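Local structure of D-alanyl-lipoteichoic acid synthetase (Streptococcus pneumoniae, 3BMA) at residues Gly12-Ser17 against Pro39-Val44; Phe294-Val299 against Gln319-Gln324. The protein probably takes part in attaching D-alanine to lipoteichoic acid during cell wall biogenesis, as a membrane-associated member of the DltD family. The protein carries 1 engineered substitution. All coordinates share one frame; numbering follows the deposited sequence.

Contact 1. Residues Gly12-Ser17 against Pro39-Val44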
loop_
_atom_site.group_PDB
_atom_site.type_symbol
_atom_site.label_atom_id
_atom_site.label_comp_id
_atom_site.label_asym_id
_atom_site.label_seq_id
_atom_site.Cartn_x
_atom_site.Cartn_y
_atom_site.Cartn_z
ATOM N N GLY C 12 41.194 0.293 -2.470
ATOM C CA GLY C 12 41.610 1.592 -2.992
ATOM C C GLY C 12 40.577 2.691 -2.815
ATOM O O GLY C 12 40.915 3.792 -2.377
ATOM N N ALA C 13 39.322 2.380 -3.141
ATOM C CA ALA C 13 38.211 3.336 -3.052
ATOM C C ALA C 13 37.870 3.706 -1.614
ATOM O O ALA C 13 37.459 4.834 -1.335
ATOM C CB ALA C 13 36.981 2.795 -3.762
ATOM N N GLU C 14 38.053 2.747 -0.710
ATOM C CA GLU C 14 37.759 2.934 0.707
ATOM C C GLU C 14 38.774 3.809 1.424
ATOM O O GLU C 14 38.409 4.568 2.319
ATOM C CB GLU C 14 37.649 1.584 1.399
ATOM C CG GLU C 14 36.442 0.803 0.951
ATOM C CD GLU C 14 36.546 -0.659 1.279
ATOM O OE1 GLU C 14 37.263 -1.013 2.238
ATOM O OE2 GLU C 14 35.902 -1.455 0.574
ATOM N N LYS C 15 40.040 3.697 1.026
ATOM C CA LYS C 15 41.107 4.520 1.584
ATOM C C LYS C 15 40.929 5.987 1.211
ATOM O O LYS C 15 41.187 6.872 2.030
ATOM C CB LYS C 15 42.480 4.013 1.134
ATOM C CG LYS C 15 42.919 2.738 1.833
ATOM C CD LYS C 15 44.360 2.386 1.512
ATOM C CE LYS C 15 44.891 1.338 2.483
ATOM N NZ LYS C 15 46.255 0.874 2.117
ATOM N N ARG C 16 40.472 6.230 -0.016
ATOM C CA ARG C 16 40.221 7.590 -0.502
ATOM C C ARG C 16 39.007 8.232 0.171
ATOM O O ARG C 16 39.013 9.431 0.452
ATOM C CB ARG C 16 40.069 7.599 -2.024
ATOM C CG ARG C 16 41.328 7.161 -2.744
ATOM C CD ARG C 16 41.180 7.186 -4.247
ATOM N NE ARG C 16 41.926 6.077 -4.837
ATOM C CZ ARG C 16 41.368 5.004 -5.393
ATOM N NH1 ARG C 16 40.050 4.898 -5.472
ATOM N NH2 ARG C 16 42.134 4.045 -5.895
ATOM N N SER C 17 37.984 7.422 0.436
ATOM C CA SER C 17 36.775 7.869 1.133
ATOM C C SER C 17 37.054 8.187 2.597
ATOM O O SER C 17 36.483 9.126 3.155
ATOM C CB SER C 17 35.686 6.798 1.052
ATOM O OG SER C 17 35.399 6.471 -0.293
ATOM N N PRO C 39 35.734 -7.004 5.576
ATOM C CA PRO C 39 36.343 -7.991 6.472
ATOM C C PRO C 39 37.872 -8.048 6.381
ATOM O O PRO C 39 38.522 -8.493 7.326
ATOM C CB PRO C 39 35.737 -9.325 5.999
ATOM C CG PRO C 39 34.645 -8.964 5.027
ATOM C CD PRO C 39 35.056 -7.658 4.442
ATOM N N ASN C 40 38.430 -7.594 5.258
ATOM C CA ASN C 40 39.872 -7.680 4.999
ATOM C C ASN C 40 40.698 -6.594 5.681
ATOM O O ASN C 40 41.845 -6.830 6.061
ATOM C CB ASN C 40 40.149 -7.679 3.492
ATOM C CG ASN C 40 39.320 -8.711 2.741
ATOM O OD1 ASN C 40 39.288 -9.889 3.103
ATOM N ND2 ASN C 40 38.644 -8.268 1.685
ATOM N N VAL C 41 40.120 -5.403 5.815
ATOM C CA VAL C 41 40.772 -4.287 6.511
ATOM C C VAL C 41 39.829 -3.614 7.505
ATOM O O VAL C 41 38.633 -3.463 7.244
ATOM C CB VAL C 41 41.334 -3.224 5.539
ATOM C CG1 VAL C 41 42.676 -3.668 4.964
ATOM C CG2 VAL C 41 40.339 -2.928 4.434
ATOM N N ARG C 42 40.382 -3.210 8.643
ATOM C CA ARG C 42 39.595 -2.592 9.701
ATOM C C ARG C 42 39.571 -1.075 9.563
ATOM O O ARG C 42 40.605 -0.414 9.644
ATOM C CB ARG C 42 40.133 -2.999 11.071
ATOM C CG ARG C 42 39.360 -2.431 12.238
ATOM C CD ARG C 42 40.083 -2.719 13.527
ATOM N NE ARG C 42 39.411 -2.121 14.676
ATOM C CZ ARG C 42 39.980 -1.944 15.864
ATOM N NH1 ARG C 42 41.240 -2.315 16.062
ATOM N NH2 ARG C 42 39.292 -1.392 16.853
ATOM N N PHE C 43 38.379 -0.537 9.331
ATOM C CA PHE C 43 38.167 0.898 9.339
ATOM C C PHE C 43 37.439 1.282 10.622
ATOM O O PHE C 43 36.506 0.596 11.045
ATOM C CB PHE C 43 37.402 1.358 8.092
ATOM C CG PHE C 43 38.263 1.480 6.860
ATOM C CD1 PHE C 43 38.916 2.674 6.565
ATOM C CD2 PHE C 43 38.418 0.403 5.988
ATOM C CE1 PHE C 43 39.723 2.787 5.422
ATOM C CE2 PHE C 43 39.217 0.511 4.841
ATOM C CZ PHE C 43 39.870 1.700 4.561
ATOM N N VAL C 44 37.891 2.367 11.244
ATOM C CA VAL C 44 37.371 2.817 12.532
ATOM C C VAL C 44 36.727 4.190 12.359
ATOM O O VAL C 44 37.370 5.111 11.848
ATOM C CB VAL C 44 38.493 2.895 13.608
ATOM C CG1 VAL C 44 37.930 3.323 14.967
ATOM C CG2 VAL C 44 39.198 1.565 13.742
#

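Contact 2. Residues Phe294-Val299 against Gln319-Gln324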
loop_
_atom_site.group_PDB
_atom_site.type_symbol
_atom_site.label_atom_id
_atom_site.label_comp_id
_atom_site.label_asym_id
_atom_site.label_seq_id
_atom_site.Cartn_x
_atom_site.Cartn_y
_atom_site.Cartn_z
ATOM N N PHE C 294 36.482 9.175 24.022
ATOM C CA PHE C 294 36.153 10.589 23.852
ATOM C C PHE C 294 37.378 11.491 23.953
ATOM O O PHE C 294 38.267 11.267 24.778
ATOM C CB PHE C 294 35.077 11.020 24.849
ATOM C CG PHE C 294 33.797 10.243 24.719
ATOM C CD1 PHE C 294 32.879 10.549 23.715
ATOM C CD2 PHE C 294 33.520 9.185 25.578
ATOM C CE1 PHE C 294 31.699 9.835 23.582
ATOM C CE2 PHE C 294 32.341 8.457 25.451
ATOM C CZ PHE C 294 31.430 8.784 24.453
ATOM N N ILE C 295 37.418 12.506 23.096
ATOM C CA ILE C 295 38.524 13.457 23.068
ATOM C C ILE C 295 37.996 14.833 23.451
ATOM O O ILE C 295 37.051 15.335 22.840
ATOM C CB ILE C 295 39.183 13.532 21.665
ATOM C CG1 ILE C 295 39.364 12.136 21.039
ATOM C CG2 ILE C 295 40.481 14.353 21.702
ATOM C CD1 ILE C 295 40.321 11.191 21.764
ATOM N N ILE C 296 38.592 15.430 24.478
ATOM C CA ILE C 296 38.215 16.775 24.893
ATOM C C ILE C 296 39.387 17.722 24.630
ATOM O O ILE C 296 40.346 17.734 25.394
ATOM C CB ILE C 296 37.763 16.830 26.373
ATOM C CG1 ILE C 296 36.701 15.761 26.654
ATOM C CG2 ILE C 296 37.223 18.217 26.713
ATOM C CD1 ILE C 296 36.156 15.769 28.074
ATOM N N PRO C 297 39.316 18.501 23.531
ATOM C CA PRO C 297 40.380 19.421 23.118
ATOM C C PRO C 297 40.457 20.679 23.985
ATOM O O PRO C 297 39.453 21.071 24.595
ATOM C CB PRO C 297 39.974 19.815 21.686
ATOM C CG PRO C 297 38.859 18.899 21.309
ATOM C CD PRO C 297 38.189 18.546 22.588
ATOM N N PRO C 298 41.647 21.304 24.061
ATOM C CA PRO C 298 41.731 22.620 24.670
ATOM C C PRO C 298 41.516 23.754 23.664
ATOM O O PRO C 298 41.458 23.522 22.451
ATOM C CB PRO C 298 43.169 22.657 25.177
ATOM C CG PRO C 298 43.928 21.878 24.161
ATOM C CD PRO C 298 42.979 20.815 23.647
ATOM N N VAL C 299 41.387 24.971 24.181
ATOM C CA VAL C 299 41.488 26.174 23.368
ATOM C C VAL C 299 42.921 26.683 23.557
ATOM O O VAL C 299 43.523 26.450 24.606
ATOM C CB VAL C 299 40.408 27.225 23.774
ATOM C CG1 VAL C 299 40.622 28.569 23.089
ATOM C CG2 VAL C 299 39.020 26.709 23.440
ATOM N N GLN C 319 34.071 19.467 33.281
ATOM C CA GLN C 319 33.536 18.723 34.424
ATOM C C GLN C 319 32.071 18.332 34.220
ATOM O O GLN C 319 31.649 17.257 34.649
ATOM C CB GLN C 319 33.683 19.540 35.711
ATOM C CG GLN C 319 35.082 19.529 36.319
ATOM C CD GLN C 319 35.300 20.665 37.313
ATOM O OE1 GLN C 319 34.528 20.838 38.258
ATOM N NE2 GLN C 319 36.361 21.442 37.101
ATOM N N LYS C 320 31.308 19.203 33.560
ATOM C CA LYS C 320 29.901 18.937 33.253
ATOM C C LYS C 320 29.760 17.865 32.170
ATOM O O LYS C 320 28.847 17.026 32.230
ATOM C CB LYS C 320 29.182 20.224 32.834
ATOM C CG LYS C 320 27.673 20.126 32.933
ATOM C CD LYS C 320 26.966 21.378 32.473
ATOM C CE LYS C 320 25.527 21.043 32.117
ATOM N NZ LYS C 320 24.676 22.239 31.906
ATOM N N ILE C 321 30.677 17.904 31.200
ATOM C CA ILE C 321 30.756 16.917 30.123
ATOM C C ILE C 321 31.152 15.545 30.674
ATOM O O ILE C 321 30.451 14.556 30.443
ATOM C CB ILE C 321 31.732 17.383 28.990
ATOM C CG1 ILE C 321 31.081 18.497 28.162
ATOM C CG2 ILE C 321 32.115 16.224 28.062
ATOM C CD1 ILE C 321 32.046 19.336 27.344
ATOM N N ARG C 322 32.256 15.513 31.425
ATOM C CA ARG C 322 32.787 14.290 32.024
ATOM C C ARG C 322 31.786 13.593 32.939
ATOM O O ARG C 322 31.736 12.370 32.969
ATOM C CB ARG C 322 34.081 14.577 32.784
ATOM C CG ARG C 322 35.319 14.795 31.904
ATOM C CD ARG C 322 36.578 14.833 32.762
ATOM N NE ARG C 322 36.901 13.510 33.295
ATOM C CZ ARG C 322 38.031 12.849 33.056
ATOM N NH1 ARG C 322 38.983 13.389 32.312
ATOM N NH2 ARG C 322 38.219 11.648 33.579
ATOM N N TYR C 323 30.982 14.367 33.666
ATOM C CA TYR C 323 29.951 13.793 34.526
ATOM C C TYR C 323 28.881 13.049 33.732
ATOM O O TYR C 323 28.481 11.955 34.116
ATOM C CB TYR C 323 29.307 14.846 35.428
ATOM C CG TYR C 323 28.241 14.268 36.337
ATOM C CD1 TYR C 323 28.589 13.489 37.445
ATOM C CD2 TYR C 323 26.885 14.482 36.081
ATOM C CE1 TYR C 323 27.618 12.945 38.274
ATOM C CE2 TYR C 323 25.903 13.941 36.907
ATOM C CZ TYR C 323 26.278 13.177 38.001
ATOM O OH TYR C 323 25.314 12.641 38.819
ATOM N N GLN C 324 28.435 13.646 32.627
ATOM C CA GLN C 324 27.441 13.030 31.743
ATOM C C GLN C 324 27.944 11.704 31.172
ATOM O O GLN C 324 27.197 10.728 31.097
ATOM C CB GLN C 324 27.064 13.987 30.610
ATOM C CG GLN C 324 25.822 13.558 29.827
ATOM C CD GLN C 324 25.330 14.611 28.850
ATOM O OE1 GLN C 324 25.910 15.693 28.725
ATOM N NE2 GLN C 324 24.248 14.295 28.151
#

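Contact 1. Residues Gly12-Ser17 against Pro39-Val44
Glu14, on the helix 11-18, obliquely meets the CE2-CZ corner of the ring of Phe43, the first residue of a strand in the parallel sheet of this SGNH-hydrolase-like fold. The pair is a worked example of an acidic side chain packing on an aromatic one through CB at one end and a carboxylate oxygen at the other. At the root, Glu14 CB sits 3.9 Å from Phe43 CE2 and equally near CZ, at the outer end of the ring. With CG placed beside the backbone N (chi1 -68°), the extended chain brings the carboxylate back alongside the CE2 corner. At the tip, Glu14 OE1 comes within 3.6 Å of Phe43 CE2, with the carboxylate and ring planes turned 71° apart. The same Glu14 OE1 also comes up to Val41 CG2, at 4.2 Å. No hydrogen bond crosses between the segments, and the contact rests on van der Waals packing, most of it round the Phe43 ring. Helix 29-36, which lies between the two segments in sequence, packs on both: Ala35 touches Glu14 and Phe43 alike, and Leu36 also touches Phe43. Glu14 OE1 is close to Asp38 OD1, a pairing of like charges that could raise the proton affinity of either acid. The outer end of the ring also lies against the helix backbone, where Phe43 CE1 is 3.8 Å from Glu14 O. One residue further along the helix, Lys15 N is approached by Phe43 CZ at 4.1 Å.

Contact 2. Residues Phe294-Val299 against Gln319-Gln324
Ile296 puts its CD1 methyl against two successive residues of helix 311-326, Ile321 and Arg322, and the three side chains are turned differently against one another. Its CG1 stands beside the backbone N, and the anti second torsion (chi2 -178°) carries CD1 out to the helix, where it is the atom that touches. From Ile321 it is the shorter branch that answers: Ile296 CD1 to Ile321 CG2 is 4.1 Å, the two chains running past one another in opposite senses. Arg322 is crossed at a slant instead, and offers an aliphatic carbon, with Ile296 CD1 lying 4.0 Å from Arg322 CG. Beyond that carbon the arginine bends at chi3 (71°), and its guanidinium forms salt bridges with Asp335 and Glu326. One side chain thus gives apolar packing near its root and salt bridges at its end. Val318, from the preceding turn of the helix, and Ile333, from the neighbouring strand, also touch Ile296. This is the packing of a beta-alpha-beta crossover, in which helix 311-326 covers the sheet between the adjacent parallel strands 291-296 and 333-335.

Following the chain from its N terminus, contact 1 comes first: helix 11-18 is brought against the start of strand 43-47 after an excursion of 21 residues, mostly helical, that includes helices 23-27 and 29-36. The chain then builds much of the fold before contact 2 closes a second loop of similar length, from strand 291-296 to helix 311-326. The two loops are in series, neither enclosing nor crossing the other. Both reach the same parallel sheet, where strand 101-105 separates the strands concerned. The centres of contact 1 and contact 2 are about 30 Å apart, on opposite sides of the chain's centre. The nearest atoms of contact 1 and contact 2 are about 11 Å apart.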